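Local structure of lactaldehyde dehydrogenase (Methanocaldococcus jannaschii, 3PQA) at residues E38-A43 with G205-V210; E175-I180 with Y194-G199; N248-D253 with N261-G266; I281-D284 with K290-E293. The protein oxidises lactaldehyde to lactate with NAD as the preferred electron acceptor, a step in the biosynthesis of coenzyme F420. All coordinates share one frame; numbering follows the deposited sequence.

Contact 1 (E38-A43 with G205-V210); sequences EAIDTA and GDEIVV
In the coenzyme-binding half of this aldehyde dehydrogenase, an N-terminal helix, 33-44, packs against helix 201-210, which follows strand 194-196 of the Rossmann-like sheet. Between residues 38-43 and 205-210 a single side chain, that of Ile40, makes the contact: it points toward helix 201-210 and reaches the backbone between Glu207 and Ile208. Its CD1 methyl does the touching, 4.1 Å from the carbonyl O of Glu207 and 4.2 Å from the CA of Ile208. With CG1 anti to the carbonyl carbon (chi1 -71°) and the chain extended beyond it (chi2 165°), the CD1 methyl stands well out from its own helix and bridges backbones whose closest CA atoms, those of Ile40 and Ile208, are 7.9 Å apart. Contact is thus light and wholly apolar in its side-chain part, burying 89 Å² in all.

Neighbours from several elements surround Ile40. It also rests on Val162 of strand 160-165 and on Asn211 and Lys213 of the loop after helix 201-210, while Ile208 lies on His164 of the same strand. The carboxylate of Glu207 turns to other partners: OE2 accepts a hydrogen bond from Asn211, and OE1 pairs with Arg33 at the start of helix 33-44. Besides the isoleucine, Arg33 thus joins the helices, meeting OD2 of Asp206 as well. On the glutamate, only the aliphatic part faces the methyl, Ile40 CD1 lying 4.3 Å from Glu207 CG; on the next residue the same CD1 is 4.4 Å from Ile208 CG1.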
loop_
_atom_site.group_PDB
_atom_site.type_symbol
_atom_site.label_atom_id
_atom_site.label_comp_id
_atom_site.label_asym_id
_atom_site.label_seq_id
_atom_site.Cartn_x
_atom_site.Cartn_y
_atom_site.Cartn_z
ATOM N N GLU B 38 37.351 15.952 7.965
ATOM C CA GLU B 38 37.398 15.421 9.335
ATOM C C GLU B 38 36.009 15.192 9.922
ATOM O O GLU B 38 35.772 14.187 10.579
ATOM C CB GLU B 38 38.181 16.352 10.258
ATOM C CG GLU B 38 39.663 16.421 9.983
ATOM C CD GLU B 38 40.355 17.446 10.866
ATOM O OE1 GLU B 38 41.386 18.005 10.429
ATOM O OE2 GLU B 38 39.856 17.696 11.993
ATOM N N ALA B 39 35.102 16.135 9.691
ATOM C CA ALA B 39 33.722 15.986 10.140
ATOM C C ALA B 39 33.059 14.758 9.511
ATOM O O ALA B 39 32.284 14.069 10.172
ATOM C CB ALA B 39 32.924 17.228 9.831
ATOM N N ILE B 40 33.379 14.478 8.248
ATOM C CA ILE B 40 32.791 13.328 7.545
ATOM C C ILE B 40 33.403 12.020 8.068
ATOM O O ILE B 40 32.687 11.041 8.292
ATOM C CB ILE B 40 32.929 13.470 6.008
ATOM C CG1 ILE B 40 31.987 14.566 5.494
ATOM C CG2 ILE B 40 32.675 12.138 5.285
ATOM C CD1 ILE B 40 32.293 15.031 4.084
ATOM N N ASP B 41 34.724 12.017 8.271
ATOM C CA ASP B 41 35.432 10.864 8.855
ATOM C C ASP B 41 34.872 10.510 10.208
ATOM O O ASP B 41 34.670 9.338 10.514
ATOM C CB ASP B 41 36.923 11.158 9.026
ATOM C CG ASP B 41 37.662 11.198 7.718
ATOM O OD1 ASP B 41 37.156 10.631 6.727
ATOM O OD2 ASP B 41 38.759 11.801 7.679
ATOM N N THR B 42 34.647 11.536 11.026
ATOM C CA THR B 42 34.060 11.351 12.355
ATOM C C THR B 42 32.608 10.859 12.313
ATOM O O THR B 42 32.262 9.920 13.035
ATOM C CB THR B 42 34.255 12.611 13.238
ATOM O OG1 THR B 42 35.653 12.883 13.350
ATOM C CG2 THR B 42 33.717 12.387 14.629
ATOM N N ALA B 43 31.778 11.451 11.444
ATOM C CA ALA B 43 30.411 10.984 11.199
ATOM C C ALA B 43 30.367 9.494 10.840
ATOM O O ALA B 43 29.498 8.750 11.326
ATOM C CB ALA B 43 29.753 11.832 10.087
ATOM N N GLY B 205 30.102 22.530 0.981
ATOM C CA GLY B 205 29.084 21.861 0.157
ATOM C C GLY B 205 29.733 20.942 -0.869
ATOM O O GLY B 205 29.352 19.780 -1.003
ATOM N N ASP B 206 30.747 21.454 -1.567
ATOM C CA ASP B 206 31.481 20.660 -2.553
ATOM C C ASP B 206 32.101 19.385 -1.961
ATOM O O ASP B 206 32.048 18.317 -2.582
ATOM C CB ASP B 206 32.573 21.507 -3.214
ATOM C CG ASP B 206 33.271 20.777 -4.340
ATOM O OD1 ASP B 206 32.653 20.631 -5.419
ATOM O OD2 ASP B 206 34.421 20.335 -4.141
ATOM N N GLU B 207 32.702 19.499 -0.774
ATOM C CA GLU B 207 33.309 18.338 -0.126
ATOM C C GLU B 207 32.265 17.272 0.232
ATOM O O GLU B 207 32.530 16.093 0.082
ATOM C CB GLU B 207 34.153 18.732 1.104
ATOM C CG GLU B 207 34.909 17.555 1.738
ATOM C CD GLU B 207 35.808 16.812 0.748
ATOM O OE1 GLU B 207 36.371 17.455 -0.160
ATOM O OE2 GLU B 207 35.964 15.584 0.884
ATOM N N ILE B 208 31.080 17.693 0.672
ATOM C CA ILE B 208 30.008 16.753 0.991
ATOM C C ILE B 208 29.567 15.981 -0.260
ATOM O O ILE B 208 29.348 14.766 -0.210
ATOM C CB ILE B 208 28.793 17.472 1.629
ATOM C CG1 ILE B 208 29.169 17.996 3.025
ATOM C CG2 ILE B 208 27.580 16.534 1.701
ATOM C CD1 ILE B 208 28.065 18.797 3.719
ATOM N N VAL B 209 29.481 16.693 -1.379
ATOM C CA VAL B 209 29.077 16.108 -2.662
ATOM C C VAL B 209 30.097 15.111 -3.190
ATOM O O VAL B 209 29.727 14.021 -3.636
ATOM C CB VAL B 209 28.808 17.209 -3.720
ATOM C CG1 VAL B 209 28.585 16.621 -5.102
ATOM C CG2 VAL B 209 27.606 18.051 -3.317
ATOM N N VAL B 210 31.379 15.475 -3.130
ATOM C CA VAL B 210 32.451 14.659 -3.722
ATOM C C VAL B 210 33.004 13.549 -2.817
ATOM O O VAL B 210 33.517 12.544 -3.322
ATOM C CB VAL B 210 33.638 15.527 -4.271
ATOM C CG1 VAL B 210 33.139 16.540 -5.303
ATOM C CG2 VAL B 210 34.425 16.216 -3.136
#

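Contact 2 (E175-I180 with Y194-G199); sequences ELAKII and YNLLTG
Tyr194 packs against Ala177 and Ile180 inside a beta-alpha-beta unit of the coenzyme-binding domain, where helix 171-186 returns the chain from strand 160-165 to the parallel strand 194-196. The axes of 175-180 and 194-196 run nearly antiparallel, at 158°, and approach to 9.2 Å. From the strand, CB of Tyr194 lies 3.9 Å from Ile180 CG2, and the ring follows, its CG anti to the backbone N (chi1 171°). CG and CD2 stay beside that same CG2 methyl. Farther out, Ile180 CD1 sits over the ring centre in a CH-pi contact, 3.9 Å from the centroid and 11° off the normal. CE2 presents the ring edge to Ala177 CB at 3.8 Å. At the tip, OH is hydrogen-bonded to ND1 of His163 on strand 160-165, which ties the ring to the neighbouring strand. A leucine in place of Tyr194 would probably leave the Ile180 CD1 methyl without its aromatic face and His163 ND1 without its hydroxyl partner. Ile151 of helix 145-156 touches both Tyr194 and Ile180, closing the packing from another helix. Beyond the ring, Ala177 CB is also shared with the strand's next inward residue, meeting Leu196 CD2 at 3.8 Å.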
loop_
_atom_site.group_PDB
_atom_site.type_symbol
_atom_site.label_atom_id
_atom_site.label_comp_id
_atom_site.label_asym_id
_atom_site.label_seq_id
_atom_site.Cartn_x
_atom_site.Cartn_y
_atom_site.Cartn_z
ATOM N N GLU B 175 20.649 27.406 15.227
ATOM C CA GLU B 175 19.691 27.203 16.310
ATOM C C GLU B 175 19.081 25.804 16.304
ATOM O O GLU B 175 18.922 25.192 17.362
ATOM C CB GLU B 175 18.600 28.267 16.303
ATOM C CG GLU B 175 19.080 29.669 16.771
ATOM C CD GLU B 175 19.968 29.617 18.008
ATOM O OE1 GLU B 175 19.507 29.167 19.083
ATOM O OE2 GLU B 175 21.149 30.011 17.896
ATOM N N LEU B 176 18.744 25.310 15.112
ATOM C CA LEU B 176 18.187 23.955 14.993
ATOM C C LEU B 176 19.217 22.911 15.426
ATOM O O LEU B 176 18.862 21.920 16.067
ATOM C CB LEU B 176 17.685 23.683 13.571
ATOM C CG LEU B 176 17.114 22.284 13.285
ATOM C CD1 LEU B 176 15.876 22.007 14.144
ATOM C CD2 LEU B 176 16.788 22.142 11.802
ATOM N N ALA B 177 20.486 23.137 15.077
ATOM C CA ALA B 177 21.577 22.225 15.436
ATOM C C ALA B 177 21.731 22.092 16.958
ATOM O O ALA B 177 21.898 20.979 17.475
ATOM C CB ALA B 177 22.891 22.672 14.793
ATOM N N LYS B 178 21.669 23.229 17.661
ATOM C CA LYS B 178 21.643 23.240 19.128
ATOM C C LYS B 178 20.452 22.432 19.668
ATOM O O LYS B 178 20.609 21.635 20.598
ATOM C CB LYS B 178 21.582 24.676 19.650
ATOM C CG LYS B 178 22.842 25.486 19.394
ATOM C CD LYS B 178 22.609 26.925 19.825
ATOM C CE LYS B 178 23.783 27.817 19.478
ATOM N NZ LYS B 178 23.433 29.230 19.794
ATOM N N ILE B 179 19.275 22.643 19.073
ATOM C CA ILE B 179 18.064 21.880 19.421
ATOM C C ILE B 179 18.247 20.365 19.219
ATOM O O ILE B 179 17.887 19.567 20.097
ATOM C CB ILE B 179 16.822 22.403 18.640
ATOM C CG1 ILE B 179 16.321 23.710 19.262
ATOM C CG2 ILE B 179 15.696 21.354 18.587
ATOM C CD1 ILE B 179 15.298 24.454 18.415
ATOM N N ILE B 180 18.820 19.979 18.078
ATOM C CA ILE B 180 19.123 18.565 17.795
ATOM C C ILE B 180 20.124 18.027 18.822
ATOM O O ILE B 180 19.916 16.950 19.386
ATOM C CB ILE B 180 19.660 18.366 16.344
ATOM C CG1 ILE B 180 18.547 18.666 15.336
ATOM C CG2 ILE B 180 20.210 16.930 16.141
ATOM C CD1 ILE B 180 19.006 18.953 13.924
ATOM N N TYR B 194 24.837 13.831 14.097
ATOM C CA TYR B 194 24.399 14.991 13.321
ATOM C C TYR B 194 25.457 16.088 13.372
ATOM O O TYR B 194 25.903 16.476 14.460
ATOM C CB TYR B 194 23.048 15.527 13.809
ATOM C CG TYR B 194 22.727 16.855 13.153
ATOM C CD1 TYR B 194 22.144 16.901 11.885
ATOM C CD2 TYR B 194 23.078 18.063 13.771
ATOM C CE1 TYR B 194 21.887 18.121 11.263
ATOM C CE2 TYR B 194 22.834 19.284 13.163
ATOM C CZ TYR B 194 22.244 19.316 11.912
ATOM O OH TYR B 194 22.000 20.529 11.302
ATOM N N ASN B 195 25.836 16.593 12.200
ATOM C CA ASN B 195 26.933 17.547 12.094
ATOM C C ASN B 195 26.581 18.732 11.194
ATOM O O ASN B 195 26.455 18.578 9.982
ATOM C CB ASN B 195 28.187 16.854 11.550
ATOM C CG ASN B 195 28.537 15.566 12.305
ATOM O OD1 ASN B 195 29.310 15.596 13.262
ATOM N ND2 ASN B 195 27.967 14.431 11.876
ATOM N N LEU B 196 26.446 19.916 11.788
ATOM C CA LEU B 196 26.232 21.128 11.006
ATOM C C LEU B 196 27.583 21.694 10.587
ATOM O O LEU B 196 28.441 21.974 11.434
ATOM C CB LEU B 196 25.423 22.156 11.798
ATOM C CG LEU B 196 24.942 23.392 11.024
ATOM C CD1 LEU B 196 23.743 23.116 10.084
ATOM C CD2 LEU B 196 24.603 24.511 12.005
ATOM N N LEU B 197 27.770 21.827 9.279
ATOM C CA LEU B 197 29.032 22.277 8.695
ATOM C C LEU B 197 28.824 23.599 7.938
ATOM O O LEU B 197 28.316 23.619 6.799
ATOM C CB LEU B 197 29.611 21.199 7.767
ATOM C CG LEU B 197 29.753 19.766 8.289
ATOM C CD1 LEU B 197 30.468 18.907 7.257
ATOM C CD2 LEU B 197 30.494 19.741 9.637
ATOM N N THR B 198 29.205 24.700 8.587
ATOM C CA THR B 198 29.042 26.028 8.004
ATOM C C THR B 198 30.269 26.440 7.213
ATOM O O THR B 198 31.379 25.972 7.490
ATOM C CB THR B 198 28.675 27.118 9.062
ATOM O OG1 THR B 198 29.640 27.134 10.121
ATOM C CG2 THR B 198 27.276 26.852 9.640
ATOM N N GLY B 199 30.065 27.304 6.226
ATOM C CA GLY B 199 31.174 27.826 5.429
ATOM C C GLY B 199 30.789 28.009 3.981
ATOM O O GLY B 199 29.603 28.024 3.638
#

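Contact 3 (N248-D253 with N261-G266); sequences NIVLKD and NALIKG
This is a small, buried helix-on-sheet contact in the domain that carries the probable catalytic cysteine, within the beta-alpha-beta unit of strand 246-250, helix 256-268 and strand 278-284. From residues 261-266 only Leu263 touches 248-253, and its two methyls divide the strand between them. CD2 lies against Asn248, 3.5 Å from CB and 3.4 Å from the amide oxygen OD1; CD1 meets Val250 CG2 at 3.8 Å. Asn248 and Val250, two apart on the strand, both point toward the helix, so the forked leucine spans them. The Asn248 and Leu263 side chains run alongside one another, pointing opposite ways, which brings the methyl beside the amide. CG of Asn248 stands anti to its carbonyl carbon (chi1 -74°), which carries the amide to the helix side of the strand. There OD1 accepts a hydrogen bond from the backbone N of Ser425. The polar oxygen is thereby satisfied even though a methyl lies close to it. The strand is flanked in the sheet by strands 278-284 and 396-400, both parallel to it. Leu263 reaches over each neighbour as well, touching Val278 and Phe400, and on the helical side it meets Phe291 of helix 288-300, which packs next to helix 256-268.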
loop_
_atom_site.group_PDB
_atom_site.type_symbol
_atom_site.label_atom_id
_atom_site.label_comp_id
_atom_site.label_asym_id
_atom_site.label_seq_id
_atom_site.Cartn_x
_atom_site.Cartn_y
_atom_site.Cartn_z
ATOM N N ASN B 248 1.430 29.635 -14.598
ATOM C CA ASN B 248 0.114 29.654 -13.987
ATOM C C ASN B 248 -0.860 30.127 -15.053
ATOM O O ASN B 248 -0.716 31.209 -15.562
ATOM C CB ASN B 248 0.117 30.600 -12.777
ATOM C CG ASN B 248 0.857 30.020 -11.563
ATOM O OD1 ASN B 248 0.233 29.728 -10.542
ATOM N ND2 ASN B 248 2.188 29.881 -11.655
ATOM N N ILE B 249 -1.877 29.315 -15.337
ATOM C CA ILE B 249 -2.727 29.477 -16.518
ATOM C C ILE B 249 -4.115 29.886 -16.075
ATOM O O ILE B 249 -4.688 29.245 -15.214
ATOM C CB ILE B 249 -2.827 28.129 -17.277
ATOM C CG1 ILE B 249 -1.461 27.784 -17.875
ATOM C CG2 ILE B 249 -3.989 28.139 -18.322
ATOM C CD1 ILE B 249 -1.280 26.326 -18.270
ATOM N N VAL B 250 -4.654 30.944 -16.677
ATOM C CA VAL B 250 -5.977 31.427 -16.294
ATOM C C VAL B 250 -6.852 31.312 -17.528
ATOM O O VAL B 250 -6.677 32.087 -18.481
ATOM C CB VAL B 250 -5.938 32.894 -15.809
ATOM C CG1 VAL B 250 -7.354 33.410 -15.442
ATOM C CG2 VAL B 250 -4.995 33.054 -14.618
ATOM N N LEU B 251 -7.767 30.343 -17.522
ATOM C CA LEU B 251 -8.691 30.162 -18.654
ATOM C C LEU B 251 -9.843 31.169 -18.582
ATOM O O LEU B 251 -10.100 31.748 -17.535
ATOM C CB LEU B 251 -9.237 28.734 -18.715
ATOM C CG LEU B 251 -8.206 27.612 -18.897
ATOM C CD1 LEU B 251 -8.910 26.313 -19.234
ATOM C CD2 LEU B 251 -7.229 27.954 -19.997
ATOM N N LYS B 252 -10.542 31.367 -19.692
ATOM C CA LYS B 252 -11.576 32.404 -19.757
ATOM C C LYS B 252 -12.771 32.153 -18.835
ATOM O O LYS B 252 -13.527 33.077 -18.553
ATOM C CB LYS B 252 -12.047 32.619 -21.202
ATOM C CG LYS B 252 -12.774 31.429 -21.814
ATOM C CD LYS B 252 -13.115 31.711 -23.284
ATOM C CE LYS B 252 -13.818 30.528 -23.927
ATOM N NZ LYS B 252 -12.893 29.358 -24.106
ATOM N N ASP B 253 -12.950 30.913 -18.381
ATOM C CA ASP B 253 -14.044 30.605 -17.468
ATOM C C ASP B 253 -13.641 30.638 -15.983
ATOM O O ASP B 253 -14.439 30.275 -15.117
ATOM C CB ASP B 253 -14.668 29.248 -17.812
ATOM C CG ASP B 253 -13.781 28.090 -17.422
ATOM O OD1 ASP B 253 -12.553 28.155 -17.682
ATOM O OD2 ASP B 253 -14.303 27.129 -16.830
ATOM N N ASN B 261 -6.568 36.602 -6.177
ATOM C CA ASN B 261 -6.116 36.405 -4.803
ATOM C C ASN B 261 -5.060 35.310 -4.706
ATOM O O ASN B 261 -4.017 35.507 -4.077
ATOM C CB ASN B 261 -7.303 36.156 -3.862
ATOM C CG ASN B 261 -8.174 37.394 -3.707
ATOM O OD1 ASN B 261 -7.725 38.523 -3.950
ATOM N ND2 ASN B 261 -9.427 37.193 -3.307
ATOM N N ALA B 262 -5.314 34.186 -5.376
ATOM C CA ALA B 262 -4.384 33.051 -5.339
ATOM C C ALA B 262 -3.065 33.425 -5.981
ATOM O O ALA B 262 -2.004 33.023 -5.482
ATOM C CB ALA B 262 -4.985 31.821 -6.031
ATOM N N LEU B 263 -3.123 34.198 -7.069
ATOM C CA LEU B 263 -1.902 34.539 -7.805
ATOM C C LEU B 263 -1.105 35.652 -7.148
ATOM O O LEU B 263 0.112 35.705 -7.310
ATOM C CB LEU B 263 -2.187 34.831 -9.287
ATOM C CG LEU B 263 -2.600 33.593 -10.101
ATOM C CD1 LEU B 263 -3.287 34.001 -11.403
ATOM C CD2 LEU B 263 -1.396 32.674 -10.393
ATOM N N ILE B 264 -1.782 36.533 -6.415
ATOM C CA ILE B 264 -1.089 37.536 -5.588
ATOM C C ILE B 264 -0.210 36.831 -4.556
ATOM O O ILE B 264 0.965 37.147 -4.435
ATOM C CB ILE B 264 -2.079 38.554 -4.932
ATOM C CG1 ILE B 264 -2.614 39.524 -5.989
ATOM C CG2 ILE B 264 -1.425 39.307 -3.767
ATOM C CD1 ILE B 264 -1.567 40.525 -6.535
ATOM N N LYS B 265 -0.761 35.854 -3.843
ATOM C CA LYS B 265 0.025 35.042 -2.898
ATOM C C LYS B 265 1.186 34.336 -3.601
ATOM O O LYS B 265 2.346 34.447 -3.189
ATOM C CB LYS B 265 -0.863 34.000 -2.198
ATOM C CG LYS B 265 -1.886 34.603 -1.250
ATOM C CD LYS B 265 -2.638 33.511 -0.511
ATOM C CE LYS B 265 -4.120 33.865 -0.290
ATOM N NZ LYS B 265 -4.388 34.686 0.925
ATOM N N GLY B 266 0.871 33.624 -4.681
ATOM C CA GLY B 266 1.861 32.817 -5.397
ATOM C C GLY B 266 2.987 33.651 -5.991
ATOM O O GLY B 266 4.140 33.197 -6.075
#

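Contact 4 (I281-D284 with K290-E293); sequences ILVD and KFIE
Phe291 of helix 288-300 lies against Ile281 and Val283, two inward-pointing residues of strand 278-284. Ile281 takes the far end of the ring: its CG2 is 3.9 Å from CE2 of Phe291, and its CD1 is 4.1 Å from CZ of Phe291. Val283 takes the root instead, with CG2 at 4.0 Å from Phe291 CB. Both methyl-bearing chains approach the aromatic group obliquely. Phe291 points toward the strand, and with CG anti to the backbone N (chi1 173°) the ring lies along it.

Farther out, Val260 of helix 256-268 touches Phe291, and the Phe295 ring one turn later meets it with planes about 15° apart. Ile281 also rests on Leu263, Phe295 and Val250, while Val283 shares Val250 and touches Ile376 of strand 373-379. An alanine at Ile281 would remove CG2 and CD1 and is likely to open a gap beside CE2 and CZ of Phe291, letting the ring shift. Strand 278-284 is held in place by backbone hydrogen bonds to strands 246-250 and 373-379. Since only carbon atoms meet between helix and strand here, the contact relies on shape and exclusion of water and imposes little directionality of its own.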
loop_
_atom_site.group_PDB
_atom_site.type_symbol
_atom_site.label_atom_id
_atom_site.label_comp_id
_atom_site.label_asym_id
_atom_site.label_seq_id
_atom_site.Cartn_x
_atom_site.Cartn_y
_atom_site.Cartn_z
ATOM N N ILE B 281 2.336 34.166 -15.883
ATOM C CA ILE B 281 0.882 33.966 -15.904
ATOM C C ILE B 281 0.483 33.997 -17.370
ATOM O O ILE B 281 0.819 34.967 -18.074
ATOM C CB ILE B 281 0.106 35.067 -15.108
ATOM C CG1 ILE B 281 0.535 35.067 -13.636
ATOM C CG2 ILE B 281 -1.428 34.891 -15.242
ATOM C CD1 ILE B 281 -0.081 36.184 -12.796
ATOM N N LEU B 282 -0.173 32.926 -17.823
ATOM C CA LEU B 282 -0.807 32.877 -19.135
ATOM C C LEU B 282 -2.297 33.123 -18.935
ATOM O O LEU B 282 -2.937 32.453 -18.126
ATOM C CB LEU B 282 -0.543 31.529 -19.822
ATOM C CG LEU B 282 0.898 31.013 -19.781
ATOM C CD1 LEU B 282 1.009 29.668 -20.500
ATOM C CD2 LEU B 282 1.834 32.034 -20.407
ATOM N N VAL B 283 -2.842 34.098 -19.654
ATOM C CA VAL B 283 -4.240 34.468 -19.476
ATOM C C VAL B 283 -4.942 34.547 -20.825
ATOM O O VAL B 283 -4.381 35.047 -21.797
ATOM C CB VAL B 283 -4.397 35.786 -18.641
ATOM C CG1 VAL B 283 -3.693 36.978 -19.315
ATOM C CG2 VAL B 283 -5.872 36.084 -18.348
ATOM N N ASP B 284 -6.158 34.015 -20.886
ATOM C CA ASP B 284 -6.930 34.069 -22.126
ATOM C C ASP B 284 -7.106 35.509 -22.596
ATOM O O ASP B 284 -7.442 36.379 -21.791
ATOM C CB ASP B 284 -8.299 33.424 -21.950
ATOM C CG ASP B 284 -8.967 33.145 -23.282
ATOM O OD1 ASP B 284 -8.787 32.028 -23.796
ATOM O OD2 ASP B 284 -9.632 34.051 -23.831
ATOM N N LYS B 290 -9.220 42.585 -17.992
ATOM C CA LYS B 290 -9.873 42.598 -16.692
ATOM C C LYS B 290 -8.982 41.957 -15.646
ATOM O O LYS B 290 -8.853 42.473 -14.537
ATOM C CB LYS B 290 -11.206 41.865 -16.732
ATOM C CG LYS B 290 -12.279 42.557 -17.532
ATOM C CD LYS B 290 -13.605 41.795 -17.389
ATOM C CE LYS B 290 -13.446 40.315 -17.774
ATOM N NZ LYS B 290 -14.084 39.442 -16.758
ATOM N N PHE B 291 -8.360 40.837 -16.008
ATOM C CA PHE B 291 -7.483 40.158 -15.067
ATOM C C PHE B 291 -6.292 41.031 -14.700
ATOM O O PHE B 291 -5.974 41.170 -13.529
ATOM C CB PHE B 291 -6.969 38.825 -15.596
ATOM C CG PHE B 291 -5.944 38.207 -14.692
ATOM C CD1 PHE B 291 -6.339 37.463 -13.591
ATOM C CD2 PHE B 291 -4.586 38.426 -14.910
ATOM C CE1 PHE B 291 -5.390 36.914 -12.726
ATOM C CE2 PHE B 291 -3.620 37.886 -14.060
ATOM C CZ PHE B 291 -4.016 37.132 -12.966
ATOM N N ILE B 292 -5.633 41.610 -15.703
ATOM C CA ILE B 292 -4.473 42.466 -15.458
ATOM C C ILE B 292 -4.823 43.646 -14.536
ATOM O O ILE B 292 -4.112 43.915 -13.576
ATOM C CB ILE B 292 -3.800 42.922 -16.772
ATOM C CG1 ILE B 292 -3.102 41.731 -17.447
ATOM C CG2 ILE B 292 -2.807 44.060 -16.503
ATOM C CD1 ILE B 292 -2.713 41.953 -18.929
ATOM N N GLU B 293 -5.927 44.329 -14.821
ATOM C CA GLU B 293 -6.355 45.449 -13.989
ATOM C C GLU B 293 -6.557 45.010 -12.531
ATOM O O GLU B 293 -6.062 45.665 -11.606
ATOM C CB GLU B 293 -7.636 46.089 -14.541
ATOM C CG GLU B 293 -8.100 47.293 -13.743
ATOM C CD GLU B 293 -9.524 47.727 -14.062
ATOM O OE1 GLU B 293 -9.960 48.732 -13.481
ATOM O OE2 GLU B 293 -10.212 47.064 -14.864
#

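In the fold
From the N terminus, helix 33-44 is the first element to take part, and contact 1 closes a long loop of 161 residues when helix 201-210 packs against it. Contact 2 falls within that loop, joining helix 171-186 to strand 194-196 shortly before the chain reaches helix 201-210; the two contacts touch where Ala39 meets Leu197. Contacts 3 and 4 come later, in series, each closing a short local loop. They lie across the chain's centre, about 44 Å from contact 1 for contact 3, centre to centre. Contacts 3 and 4 share one core through the neighbouring strands 246-250 and 278-284, while contacts 1 and 2 both lie in the coenzyme-binding half, tying the N-terminal helix and a beta-alpha-beta unit into it.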